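Long-range contacts in UDP-4-amino-4,6-dideoxy-N-acetyl-beta-L-altrosamine transaminase (Helicobacter pylori, PDB 2FN6), which catalyses the pyridoxal phosphate-dependent transfer of an amino group from glutamate to a UDP-linked 4-keto sugar, the second step of pseudaminic acid biosynthesis: residues 32-37 with 234-239; 47-52 with 196-201; 61-66 with 202-207; 206-211 with 228-233. All blocks are in the same frame, centred on the assembly; numbering follows the deposited sequence.

Overall arrangement
Interactions 2, 3 and 4 lie on the same side of the chain's centre, and all four contacts gather near strand 49-53, outermost in the sheet within this chain. These three share helix 198-207 or its exit turn: its start lies against strand 49-53, its last turns cross helix 56-66, and the exit meets loop 228-233. Interaction 1 is a buried helix pair of small side chains, one phenylalanine and the carbon chain of an arginine, joined to interaction 4 through E233 and to interaction 2 through V52. Interaction 2 is partly buried and rests on two histidines; interaction 3 is buried, apart from an exposed lysine at its border; interaction 4, nearest the substrate site, is the most polar.

Interaction 1: residues 32-37 with 234-239; sequences KRSLLF and IQSALG
Two helices of the DegT/DnrJ/EryC1 aminotransferase fold, 32-45 and 233-243, run side by side near the subunit interface, and S236 and F37 carry the contact between their first turns. Over these short segments the axes come within 8.1 Å at an angle of 32°, a close approach consistent with serine, alanine and glycine at the crossing. S236 lies against the backbone of the facing helix: its CB is 3.5 Å from R33 C, and its OG stands 3.3 Å from S34 CB. That hydroxyl turns back toward the start of its helix, OG beside the backbone N (chi1 -57°), and bonds to N232 O. A turn further on, F37 lays one face of its ring over G239, with G239 CA 3.9 Å from the ring centroid in a CH-pi contact displaced toward the rim. F37 CE1 comes within 3.5 Å of G239 C, and S236 O lies over the same face. At the other end the extended R33 chain passes A237, CD 4.1 Å from A237 CB, before its guanidinium leads away. E233 accepts from the backbone N atoms of R33 and S34, while V52 packs on S34 and F37. The contact is therefore one of shape: N232, the N-cap residue, satisfies the S236 hydroxyl, and close packing of small residues probably sets the helix spacing.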
loop_
_atom_site.group_PDB
_atom_site.type_symbol
_atom_site.label_atom_id
_atom_site.label_comp_id
_atom_site.label_asym_id
_atom_site.label_seq_id
_atom_site.Cartn_x
_atom_site.Cartn_y
_atom_site.Cartn_z
ATOM N N LYS A 32 4.238 11.207 13.964
ATOM C CA LYS A 32 3.562 12.490 14.065
ATOM C C LYS A 32 3.248 13.079 12.714
ATOM O O LYS A 32 2.239 13.779 12.545
ATOM C CB LYS A 32 4.418 13.480 14.867
ATOM C CG LYS A 32 4.596 13.134 16.348
ATOM C CD LYS A 32 5.696 12.092 16.577
ATOM C CE LYS A 32 5.501 11.357 17.905
ATOM N NZ LYS A 32 6.078 9.978 17.853
ATOM N N ARG A 33 4.109 12.806 11.745
ATOM C CA ARG A 33 4.017 13.504 10.467
ATOM C C ARG A 33 2.793 13.154 9.620
ATOM O O ARG A 33 2.264 14.045 8.957
ATOM C CB ARG A 33 5.340 13.450 9.686
ATOM C CG ARG A 33 6.374 14.475 10.213
ATOM C CD ARG A 33 7.771 14.137 9.753
ATOM N NE ARG A 33 8.826 14.649 10.626
ATOM C CZ ARG A 33 9.707 13.886 11.281
ATOM N NH1 ARG A 33 9.678 12.552 11.178
ATOM N NH2 ARG A 33 10.634 14.458 12.044
ATOM N N SER A 34 2.315 11.904 9.659
ATOM C CA SER A 34 1.047 11.575 8.967
ATOM C C SER A 34 -0.163 12.249 9.606
ATOM O O SER A 34 -1.008 12.799 8.886
ATOM C CB SER A 34 0.815 10.071 8.791
ATOM O OG SER A 34 1.292 9.326 9.897
ATOM N N LEU A 35 -0.234 12.224 10.944
ATOM C CA LEU A 35 -1.251 13.004 11.695
ATOM C C LEU A 35 -1.195 14.478 11.321
ATOM O O LEU A 35 -2.217 15.062 10.975
ATOM C CB LEU A 35 -1.112 12.839 13.216
ATOM C CG LEU A 35 -1.211 11.412 13.802
ATOM C CD1 LEU A 35 -0.633 11.371 15.218
ATOM C CD2 LEU A 35 -2.642 10.824 13.765
ATOM N N LEU A 36 -0.003 15.066 11.328
ATOM C CA LEU A 36 0.134 16.468 10.922
ATOM C C LEU A 36 -0.423 16.709 9.511
ATOM O O LEU A 36 -1.136 17.684 9.273
ATOM C CB LEU A 36 1.587 16.930 11.014
ATOM C CG LEU A 36 2.166 17.463 12.333
ATOM C CD1 LEU A 36 3.654 17.870 12.153
ATOM C CD2 LEU A 36 1.342 18.644 12.874
ATOM N N PHE A 37 -0.101 15.799 8.596
ATOM C CA PHE A 37 -0.542 15.852 7.203
ATOM C C PHE A 37 -2.058 15.755 7.110
ATOM O O PHE A 37 -2.682 16.534 6.414
ATOM C CB PHE A 37 0.166 14.733 6.388
ATOM C CG PHE A 37 -0.104 14.767 4.900
ATOM C CD1 PHE A 37 -0.375 15.973 4.238
ATOM C CD2 PHE A 37 -0.050 13.584 4.144
ATOM C CE1 PHE A 37 -0.605 16.000 2.853
ATOM C CE2 PHE A 37 -0.270 13.594 2.737
ATOM C CZ PHE A 37 -0.562 14.792 2.097
ATOM N N ILE A 234 8.240 9.728 5.755
ATOM C CA ILE A 234 8.996 10.401 4.715
ATOM C C ILE A 234 8.024 10.968 3.703
ATOM O O ILE A 234 8.198 12.090 3.225
ATOM C CB ILE A 234 9.974 9.437 3.997
ATOM C CG1 ILE A 234 10.858 8.704 5.005
ATOM C CG2 ILE A 234 10.815 10.186 2.957
ATOM C CD1 ILE A 234 11.648 7.547 4.382
ATOM N N GLN A 235 6.987 10.197 3.383
ATOM C CA GLN A 235 6.040 10.632 2.381
ATOM C C GLN A 235 5.037 11.620 2.962
ATOM O O GLN A 235 4.559 12.509 2.258
ATOM C CB GLN A 235 5.379 9.432 1.723
ATOM C CG GLN A 235 6.351 8.691 0.814
ATOM C CD GLN A 235 5.843 7.346 0.341
ATOM O OE1 GLN A 235 4.728 7.220 -0.176
ATOM N NE2 GLN A 235 6.683 6.322 0.493
ATOM N N SER A 236 4.757 11.496 4.255
ATOM C CA SER A 236 3.924 12.482 4.942
ATOM C C SER A 236 4.593 13.869 4.974
ATOM O O SER A 236 3.934 14.876 4.711
ATOM C CB SER A 236 3.582 12.021 6.362
ATOM O OG SER A 236 2.935 10.752 6.378
ATOM N N ALA A 237 5.894 13.917 5.270
ATOM C CA ALA A 237 6.631 15.190 5.276
ATOM C C ALA A 237 6.578 15.893 3.917
ATOM O O ALA A 237 6.382 17.103 3.850
ATOM C CB ALA A 237 8.076 14.980 5.707
ATOM N N LEU A 238 6.736 15.117 2.846
ATOM C CA LEU A 238 6.662 15.626 1.488
ATOM C C LEU A 238 5.254 16.159 1.158
ATOM O O LEU A 238 5.088 17.226 0.498
ATOM C CB LEU A 238 7.062 14.514 0.512
ATOM C CG LEU A 238 7.114 14.773 -0.992
ATOM C CD1 LEU A 238 7.788 16.101 -1.347
ATOM C CD2 LEU A 238 7.830 13.630 -1.674
ATOM N N GLY A 239 4.246 15.404 1.594
ATOM C CA GLY A 239 2.872 15.847 1.489
ATOM C C GLY A 239 2.640 17.175 2.183
ATOM O O GLY A 239 2.154 18.111 1.547
#

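Interaction 2: residues 47-52 with 196-201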
loop_
_atom_site.group_PDB
_atom_site.type_symbol
_atom_site.label_atom_id
_atom_site.label_comp_id
_atom_site.label_asym_id
_atom_site.label_seq_id
_atom_site.Cartn_x
_atom_site.Cartn_y
_atom_site.Cartn_z
ATOM N N VAL A 47 -12.882 20.083 6.002
ATOM C CA VAL A 47 -13.619 18.877 6.389
ATOM C C VAL A 47 -13.207 18.455 7.784
ATOM O O VAL A 47 -12.248 18.992 8.343
ATOM C CB VAL A 47 -13.450 17.693 5.376
ATOM C CG1 VAL A 47 -14.091 18.020 4.039
ATOM C CG2 VAL A 47 -11.981 17.328 5.193
ATOM N N LYS A 48 -13.930 17.490 8.342
ATOM C CA LYS A 48 -13.697 17.067 9.718
ATOM C C LYS A 48 -12.619 15.999 9.875
ATOM O O LYS A 48 -11.841 16.034 10.829
ATOM C CB LYS A 48 -15.004 16.607 10.375
ATOM C CG LYS A 48 -15.719 17.728 11.112
ATOM C CD LYS A 48 -17.176 17.404 11.420
ATOM C CE LYS A 48 -17.890 18.645 11.931
ATOM N NZ LYS A 48 -19.316 18.368 12.245
ATOM N N HIS A 49 -12.576 15.052 8.942
ATOM C CA HIS A 49 -11.703 13.890 9.091
ATOM C C HIS A 49 -10.915 13.518 7.830
ATOM O O HIS A 49 -11.444 13.527 6.705
ATOM C CB HIS A 49 -12.518 12.697 9.586
ATOM C CG HIS A 49 -13.251 12.961 10.864
ATOM N ND1 HIS A 49 -12.602 13.175 12.062
ATOM C CD2 HIS A 49 -14.576 13.062 11.129
ATOM C CE1 HIS A 49 -13.497 13.383 13.012
ATOM N NE2 HIS A 49 -14.702 13.317 12.473
ATOM N N ALA A 50 -9.649 13.169 8.033
ATOM C CA ALA A 50 -8.778 12.780 6.934
ATOM C C ALA A 50 -7.934 11.579 7.306
ATOM O O ALA A 50 -7.375 11.531 8.405
ATOM C CB ALA A 50 -7.894 13.939 6.544
ATOM N N LEU A 51 -7.845 10.618 6.383
ATOM C CA LEU A 51 -6.909 9.490 6.500
ATOM C C LEU A 51 -6.022 9.319 5.257
ATOM O O LEU A 51 -6.520 9.252 4.123
ATOM C CB LEU A 51 -7.667 8.186 6.726
ATOM C CG LEU A 51 -8.261 7.878 8.095
ATOM C CD1 LEU A 51 -9.005 6.588 7.950
ATOM C CD2 LEU A 51 -7.177 7.771 9.190
ATOM N N VAL A 52 -4.714 9.214 5.465
ATOM C CA VAL A 52 -3.793 9.041 4.340
ATOM C C VAL A 52 -3.386 7.591 4.127
ATOM O O VAL A 52 -3.146 6.855 5.084
ATOM C CB VAL A 52 -2.533 9.926 4.452
ATOM C CG1 VAL A 52 -2.896 11.406 4.305
ATOM C CG2 VAL A 52 -1.772 9.628 5.749
ATOM N N ASN A 196 -16.826 13.821 6.632
ATOM C CA ASN A 196 -17.416 14.569 7.728
ATOM C C ASN A 196 -18.078 13.653 8.778
ATOM O O ASN A 196 -18.492 14.119 9.844
ATOM C CB ASN A 196 -18.360 15.645 7.187
ATOM C CG ASN A 196 -17.623 16.924 6.788
ATOM O OD1 ASN A 196 -16.763 17.411 7.519
ATOM N ND2 ASN A 196 -17.972 17.480 5.635
ATOM N N ASP A 197 -18.130 12.351 8.486
ATOM C CA ASP A 197 -18.737 11.342 9.376
ATOM C C ASP A 197 -17.680 10.658 10.250
ATOM O O ASP A 197 -16.856 9.885 9.761
ATOM C CB ASP A 197 -19.536 10.312 8.552
ATOM C CG ASP A 197 -20.191 9.218 9.414
ATOM O OD1 ASP A 197 -19.480 8.390 10.038
ATOM O OD2 ASP A 197 -21.438 9.164 9.436
ATOM N N SER A 198 -17.728 10.934 11.548
ATOM C CA SER A 198 -16.728 10.440 12.492
ATOM C C SER A 198 -16.656 8.920 12.587
ATOM O O SER A 198 -15.593 8.362 12.861
ATOM C CB SER A 198 -16.967 11.030 13.880
ATOM O OG SER A 198 -16.045 10.494 14.817
ATOM N N GLU A 199 -17.783 8.255 12.366
ATOM C CA GLU A 199 -17.834 6.800 12.471
ATOM C C GLU A 199 -17.109 6.139 11.301
ATOM O O GLU A 199 -16.371 5.164 11.482
ATOM C CB GLU A 199 -19.289 6.315 12.580
ATOM C CG GLU A 199 -19.766 6.076 14.025
ATOM C CD GLU A 199 -19.167 4.805 14.656
ATOM O OE1 GLU A 199 -18.846 4.827 15.871
ATOM O OE2 GLU A 199 -19.018 3.786 13.937
ATOM N N LEU A 200 -17.325 6.692 10.108
ATOM C CA LEU A 200 -16.620 6.265 8.903
ATOM C C LEU A 200 -15.092 6.362 9.101
ATOM O O LEU A 200 -14.375 5.366 8.958
ATOM C CB LEU A 200 -17.087 7.067 7.679
ATOM C CG LEU A 200 -16.694 6.484 6.309
ATOM C CD1 LEU A 200 -16.814 4.956 6.275
ATOM C CD2 LEU A 200 -17.498 7.094 5.169
ATOM N N HIS A 201 -14.626 7.552 9.469
ATOM C CA HIS A 201 -13.218 7.790 9.738
ATOM C C HIS A 201 -12.592 6.684 10.585
ATOM O O HIS A 201 -11.660 6.012 10.128
ATOM C CB HIS A 201 -13.043 9.151 10.385
ATOM C CG HIS A 201 -11.633 9.472 10.772
ATOM N ND1 HIS A 201 -10.731 10.035 9.896
ATOM C CD2 HIS A 201 -10.984 9.341 11.952
ATOM C CE1 HIS A 201 -9.581 10.225 10.518
ATOM N NE2 HIS A 201 -9.709 9.816 11.768
#
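The chain at K48, just before strand 49-53, passes N196 with CA atoms 4.9 Å apart, and the strand then runs on beside the first turn of helix 198-207. The side chain of N196 reaches back to the backbone here, its OD1 accepting from K48 N at 3.0 Å. This bond is bent, 134° at the hydrogen, and the donor is tilted 32° from the amide's carbonyl plane; K48 CB closes on the same oxygen. D197 caps the helix, its OD1 taking L200 N at 2.7 Å and, weakly, E199 N. The centre of the contact is a pair of histidines whose side chains cross at about a right angle. H201 CG, anti to its backbone N (chi1 177°), carries the ring across to the strand, where H49 CB lies 3.2 Å from H201 ND1. The two rings meet obliquely, centroids 4.8 Å apart, while H49 NE2 lies 3.5 Å from S198 CB. Beyond H49, the H201 ring has A50 O at its edge, 3.3 Å from H201 CE1, and L51 CG beside it at 3.6 Å from the same carbon. With the two rings so close, simultaneous protonation of both would probably be disfavoured, while A50 O at the ring edge could slightly favour positive charge on H201.

Interaction 3: residues 61-66 with 202-207; sequences LTLYRN and EKMKLF
This is a buried helix-helix crossing in which F207, from the last turn of helix 198-207, enters the side of helix 56-66 among T62, R65 and N66. The short axes pass 9.6 Å apart, their directions 123° from one another, and T62 and M204 have the nearest CA atoms. F207 CG is anti to the backbone N, which carries the ring across to the other helix. T62 CG2 meets the ring edge, 3.4 Å from F207 CD1, while the side-chain amide of N66 lies over one face with its plane steeply inclined to the ring. At the far end R65, bent at chi2 and chi3, sets the face of its guanidinium against the rim of the phenylalanine: F207 CZ sits over the guanidinium centre, 3.8 Å from R65 CZ, and the two planes are 82° apart. The same guanidinium forms a salt bridge with E93 of the second subunit, on which F207 also packs, so the contact borders the dimer interface. K203 stretches its chain past the N66 amide to the end of helix 56-66, where K203 NZ donates to N66 O at 3.0 Å. This bond comes in well to the side of the carbonyl, with a C=O...N angle of 111°. On the inner side M204 SD lies 4.2 Å from L63 CD1. L63 itself rests on A174 and V176 of strand 174-178, M204 on L51 of strand 49-53, and T62 on F53 of that same strand, so the crossing reaches two strands that have 191-195 between them in the sheet.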
loop_
_atom_site.group_PDB
_atom_site.type_symbol
_atom_site.label_atom_id
_atom_site.label_comp_id
_atom_site.label_asym_id
_atom_site.label_seq_id
_atom_site.Cartn_x
_atom_site.Cartn_y
_atom_site.Cartn_z
ATOM N N LEU A 61 -10.476 1.417 -1.844
ATOM C CA LEU A 61 -10.898 0.121 -1.351
ATOM C C LEU A 61 -11.390 0.229 0.083
ATOM O O LEU A 61 -12.390 -0.391 0.455
ATOM C CB LEU A 61 -9.761 -0.886 -1.431
ATOM C CG LEU A 61 -10.048 -2.301 -0.947
ATOM C CD1 LEU A 61 -10.943 -3.061 -1.924
ATOM C CD2 LEU A 61 -8.764 -3.061 -0.706
ATOM N N THR A 62 -10.690 1.009 0.898
ATOM C CA THR A 62 -11.040 1.041 2.300
ATOM C C THR A 62 -12.414 1.711 2.438
ATOM O O THR A 62 -13.258 1.236 3.181
ATOM C CB THR A 62 -9.965 1.711 3.163
ATOM O OG1 THR A 62 -9.882 3.088 2.807
ATOM C CG2 THR A 62 -8.604 1.054 2.932
ATOM N N LEU A 63 -12.630 2.778 1.677
ATOM C CA LEU A 63 -13.930 3.415 1.555
ATOM C C LEU A 63 -15.042 2.478 1.052
ATOM O O LEU A 63 -16.119 2.397 1.657
ATOM C CB LEU A 63 -13.840 4.640 0.643
ATOM C CG LEU A 63 -15.150 5.400 0.451
ATOM C CD1 LEU A 63 -15.805 5.724 1.816
ATOM C CD2 LEU A 63 -14.911 6.644 -0.376
ATOM N N TYR A 64 -14.794 1.790 -0.060
ATOM C CA TYR A 64 -15.801 0.888 -0.623
ATOM C C TYR A 64 -16.185 -0.196 0.363
ATOM O O TYR A 64 -17.349 -0.597 0.408
ATOM C CB TYR A 64 -15.333 0.236 -1.927
ATOM C CG TYR A 64 -15.291 1.143 -3.132
ATOM C CD1 TYR A 64 -14.587 0.762 -4.268
ATOM C CD2 TYR A 64 -15.952 2.376 -3.144
ATOM C CE1 TYR A 64 -14.533 1.572 -5.390
ATOM C CE2 TYR A 64 -15.904 3.201 -4.266
ATOM C CZ TYR A 64 -15.185 2.793 -5.387
ATOM O OH TYR A 64 -15.124 3.586 -6.516
ATOM N N ARG A 65 -15.213 -0.664 1.144
ATOM C CA ARG A 65 -15.437 -1.772 2.074
ATOM C C ARG A 65 -16.144 -1.334 3.339
ATOM O O ARG A 65 -16.727 -2.160 4.028
ATOM C CB ARG A 65 -14.119 -2.473 2.442
ATOM C CG ARG A 65 -13.522 -3.296 1.318
ATOM C CD ARG A 65 -14.257 -4.633 1.100
ATOM N NE ARG A 65 -14.066 -5.528 2.237
ATOM C CZ ARG A 65 -12.982 -6.275 2.439
ATOM N NH1 ARG A 65 -11.979 -6.247 1.574
ATOM N NH2 ARG A 65 -12.897 -7.052 3.509
ATOM N N ASN A 66 -16.106 -0.039 3.636
ATOM C CA ASN A 66 -16.521 0.426 4.949
ATOM C C ASN A 66 -17.629 1.480 5.019
ATOM O O ASN A 66 -18.094 1.786 6.116
ATOM C CB ASN A 66 -15.302 0.899 5.750
ATOM C CG ASN A 66 -14.355 -0.236 6.092
ATOM O OD1 ASN A 66 -13.578 -0.694 5.245
ATOM N ND2 ASN A 66 -14.403 -0.690 7.337
ATOM N N GLU A 202 -13.138 6.458 11.782
ATOM C CA GLU A 202 -12.571 5.511 12.753
ATOM C C GLU A 202 -12.603 4.063 12.282
ATOM O O GLU A 202 -11.789 3.238 12.704
ATOM C CB GLU A 202 -13.300 5.610 14.104
ATOM C CG GLU A 202 -13.202 6.957 14.829
ATOM C CD GLU A 202 -11.815 7.239 15.399
ATOM O OE1 GLU A 202 -11.032 6.278 15.623
ATOM O OE2 GLU A 202 -11.512 8.435 15.622
ATOM N N LYS A 203 -13.559 3.753 11.420
ATOM C CA LYS A 203 -13.733 2.394 10.934
ATOM C C LYS A 203 -12.694 2.122 9.854
ATOM O O LYS A 203 -12.109 1.023 9.788
ATOM C CB LYS A 203 -15.149 2.218 10.385
ATOM C CG LYS A 203 -15.643 0.795 10.288
ATOM C CD LYS A 203 -16.974 0.772 9.542
ATOM C CE LYS A 203 -17.351 -0.633 9.109
ATOM N NZ LYS A 203 -18.271 -0.627 7.928
ATOM N N MET A 204 -12.446 3.120 9.014
ATOM C CA MET A 204 -11.473 2.912 7.955
ATOM C C MET A 204 -10.050 3.216 8.408
ATOM O O MET A 204 -9.092 2.895 7.716
ATOM C CB MET A 204 -11.887 3.523 6.601
ATOM C CG MET A 204 -12.304 4.959 6.584
ATOM S SD MET A 204 -12.977 5.479 4.978
ATOM C CE MET A 204 -13.193 7.204 5.389
ATOM N N LYS A 205 -9.924 3.749 9.623
ATOM C CA LYS A 205 -8.639 3.866 10.307
ATOM C C LYS A 205 -8.081 2.499 10.714
ATOM O O LYS A 205 -6.862 2.280 10.695
ATOM C CB LYS A 205 -8.795 4.760 11.534
ATOM C CG LYS A 205 -7.540 4.964 12.372
ATOM C CD LYS A 205 -7.595 6.303 13.104
ATOM C CE LYS A 205 -6.307 6.575 13.881
ATOM N NZ LYS A 205 -6.240 7.970 14.414
ATOM N N LEU A 206 -8.977 1.586 11.086
ATOM C CA LEU A 206 -8.581 0.261 11.554
ATOM C C LEU A 206 -8.407 -0.681 10.371
ATOM O O LEU A 206 -7.571 -1.579 10.379
ATOM C CB LEU A 206 -9.620 -0.290 12.540
ATOM C CG LEU A 206 -9.933 0.535 13.792
ATOM C CD1 LEU A 206 -11.202 0.009 14.513
ATOM C CD2 LEU A 206 -8.719 0.614 14.735
ATOM N N PHE A 207 -9.198 -0.462 9.335
ATOM C CA PHE A 207 -9.025 -1.203 8.112
ATOM C C PHE A 207 -7.615 -0.950 7.563
ATOM O O PHE A 207 -6.936 -1.870 7.085
ATOM C CB PHE A 207 -10.060 -0.771 7.092
ATOM C CG PHE A 207 -10.272 -1.771 6.009
ATOM C CD1 PHE A 207 -9.698 -1.588 4.756
ATOM C CD2 PHE A 207 -11.035 -2.908 6.241
ATOM C CE1 PHE A 207 -9.891 -2.515 3.740
ATOM C CE2 PHE A 207 -11.225 -3.864 5.235
ATOM C CZ PHE A 207 -10.653 -3.666 3.979
#

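Interaction 4: residues 206-211 with 228-233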
loop_
_atom_site.group_PDB
_atom_site.type_symbol
_atom_site.label_atom_id
_atom_site.label_comp_id
_atom_site.label_asym_id
_atom_site.label_seq_id
_atom_site.Cartn_x
_atom_site.Cartn_y
_atom_site.Cartn_z
ATOM N N LEU A 206 -8.977 1.586 11.086
ATOM C CA LEU A 206 -8.581 0.261 11.554
ATOM C C LEU A 206 -8.407 -0.681 10.371
ATOM O O LEU A 206 -7.571 -1.579 10.379
ATOM C CB LEU A 206 -9.620 -0.290 12.540
ATOM C CG LEU A 206 -9.933 0.535 13.792
ATOM C CD1 LEU A 206 -11.202 0.009 14.513
ATOM C CD2 LEU A 206 -8.719 0.614 14.735
ATOM N N PHE A 207 -9.198 -0.462 9.335
ATOM C CA PHE A 207 -9.025 -1.203 8.112
ATOM C C PHE A 207 -7.615 -0.950 7.563
ATOM O O PHE A 207 -6.936 -1.870 7.085
ATOM C CB PHE A 207 -10.060 -0.771 7.092
ATOM C CG PHE A 207 -10.272 -1.771 6.009
ATOM C CD1 PHE A 207 -9.698 -1.588 4.756
ATOM C CD2 PHE A 207 -11.035 -2.908 6.241
ATOM C CE1 PHE A 207 -9.891 -2.515 3.740
ATOM C CE2 PHE A 207 -11.225 -3.864 5.235
ATOM C CZ PHE A 207 -10.653 -3.666 3.979
ATOM N N ARG A 208 -7.199 0.311 7.656
ATOM C CA ARG A 208 -5.874 0.767 7.259
ATOM C C ARG A 208 -4.709 0.104 7.987
ATOM O O ARG A 208 -3.598 0.028 7.443
ATOM C CB ARG A 208 -5.791 2.279 7.427
ATOM C CG ARG A 208 -4.391 2.806 7.494
ATOM C CD ARG A 208 -4.243 3.974 6.609
ATOM N NE ARG A 208 -4.211 5.289 7.250
ATOM C CZ ARG A 208 -4.063 5.569 8.540
ATOM N NH1 ARG A 208 -3.950 4.623 9.459
ATOM N NH2 ARG A 208 -4.035 6.837 8.902
ATOM N N SER A 209 -4.958 -0.392 9.197
ATOM C CA SER A 209 -3.885 -0.891 10.031
ATOM C C SER A 209 -4.272 -2.103 10.891
ATOM O O SER A 209 -4.421 -1.997 12.111
ATOM C CB SER A 209 -3.371 0.254 10.889
ATOM O OG SER A 209 -2.069 -0.023 11.332
ATOM N N HIS A 210 -4.441 -3.251 10.241
ATOM C CA HIS A 210 -4.595 -4.556 10.901
ATOM C C HIS A 210 -5.850 -4.744 11.770
ATOM O O HIS A 210 -6.008 -5.805 12.380
ATOM C CB HIS A 210 -3.354 -4.903 11.724
ATOM C CG HIS A 210 -2.076 -4.769 10.968
ATOM N ND1 HIS A 210 -1.734 -5.611 9.931
ATOM C CD2 HIS A 210 -1.061 -3.884 11.088
ATOM C CE1 HIS A 210 -0.559 -5.253 9.448
ATOM N NE2 HIS A 210 -0.129 -4.209 10.133
ATOM N N GLY A 211 -6.709 -3.726 11.835
ATOM C CA GLY A 211 -7.858 -3.736 12.731
ATOM C C GLY A 211 -7.445 -3.757 14.195
ATOM O O GLY A 211 -8.196 -4.243 15.048
ATOM N N ASN A 228 -2.095 -3.276 5.855
ATOM C CA ASN A 228 -1.134 -2.213 6.120
ATOM C C ASN A 228 -1.080 -1.353 4.913
ATOM O O ASN A 228 -0.315 -1.638 3.981
ATOM C CB ASN A 228 0.274 -2.718 6.448
ATOM C CG ASN A 228 1.245 -1.567 6.783
ATOM O OD1 ASN A 228 2.344 -1.794 7.269
ATOM N ND2 ASN A 228 0.826 -0.331 6.529
ATOM N N PHE A 229 -1.911 -0.311 4.938
ATOM C CA PHE A 229 -1.993 0.670 3.874
ATOM C C PHE A 229 -1.552 2.022 4.401
ATOM O O PHE A 229 -1.955 3.070 3.862
ATOM C CB PHE A 229 -3.426 0.831 3.361
ATOM C CG PHE A 229 -4.010 -0.391 2.729
ATOM C CD1 PHE A 229 -3.222 -1.289 2.020
ATOM C CD2 PHE A 229 -5.383 -0.620 2.803
ATOM C CE1 PHE A 229 -3.789 -2.403 1.428
ATOM C CE2 PHE A 229 -5.961 -1.741 2.206
ATOM C CZ PHE A 229 -5.161 -2.621 1.513
ATOM N N ARG A 230 -0.742 2.024 5.455
ATOM C CA ARG A 230 -0.276 3.294 6.022
ATOM C C ARG A 230 0.573 4.086 5.018
ATOM O O ARG A 230 1.117 3.524 4.059
ATOM C CB ARG A 230 0.484 3.072 7.337
ATOM C CG ARG A 230 -0.342 2.314 8.375
ATOM C CD ARG A 230 0.304 2.296 9.753
ATOM N NE ARG A 230 1.579 1.589 9.745
ATOM C CZ ARG A 230 1.724 0.295 10.006
ATOM N NH1 ARG A 230 0.664 -0.446 10.309
ATOM N NH2 ARG A 230 2.937 -0.254 9.971
ATOM N N LEU A 231 0.633 5.396 5.226
ATOM C CA LEU A 231 1.566 6.254 4.526
ATOM C C LEU A 231 2.673 6.566 5.523
ATOM O O LEU A 231 2.390 7.011 6.639
ATOM C CB LEU A 231 0.889 7.543 4.051
ATOM C CG LEU A 231 1.763 8.453 3.175
ATOM C CD1 LEU A 231 2.146 7.729 1.863
ATOM C CD2 LEU A 231 1.092 9.782 2.871
ATOM N N ASN A 232 3.927 6.338 5.130
ATOM C CA ASN A 232 5.049 6.535 6.037
ATOM C C ASN A 232 5.474 8.000 6.230
ATOM O O ASN A 232 5.057 8.889 5.486
ATOM C CB ASN A 232 6.229 5.663 5.622
ATOM C CG ASN A 232 6.804 6.053 4.277
ATOM O OD1 ASN A 232 6.860 5.232 3.361
ATOM N ND2 ASN A 232 7.228 7.296 4.147
ATOM N N GLU A 233 6.314 8.234 7.235
ATOM C CA GLU A 233 6.716 9.583 7.645
ATOM C C GLU A 233 7.454 10.397 6.589
ATOM O O GLU A 233 7.313 11.616 6.538
ATOM C CB GLU A 233 7.567 9.514 8.912
ATOM C CG GLU A 233 6.832 8.963 10.115
ATOM C CD GLU A 233 5.709 9.864 10.567
ATOM O OE1 GLU A 233 4.542 9.616 10.160
ATOM O OE2 GLU A 233 6.006 10.817 11.328
#
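F229 N donates to R208 O at 3.0 Å, nearly straight at 175°, and R230 NH1 donates to S209 OG at 2.9 Å. The first bond belongs to a single beta bridge, S209 with N228, which ties the turn leaving helix 198-207 to the substrate-site loop of this aminotransferase; N228 is a substrate-binding residue. In the second, the hydroxyl lies at the edge of the R230 guanidinium, 14° out of its plane. A bend at chi3 (-63°) turns the arginine tip toward S209, and R230 NH2 forms a salt bridge with E189 of the second subunit, so two bonds help fix its rotation. R208 leaves across R230, their guanidinium planes almost perpendicular, for a salt bridge with E38 and a bond from R208 NE to V52 O, and its CD passes 3.7 Å from F229 O. The turn is closed by L206 O, which accepts from S209 N and G211 N on opposite faces of its plane. H210 packs by its ring on N228 CB and meets F84 of the second subunit edge-to-face. Farther from the polar bonds, F207 CE1 lies at the F229 ring edge, near its plane, 4.3 Å from F229 CE2.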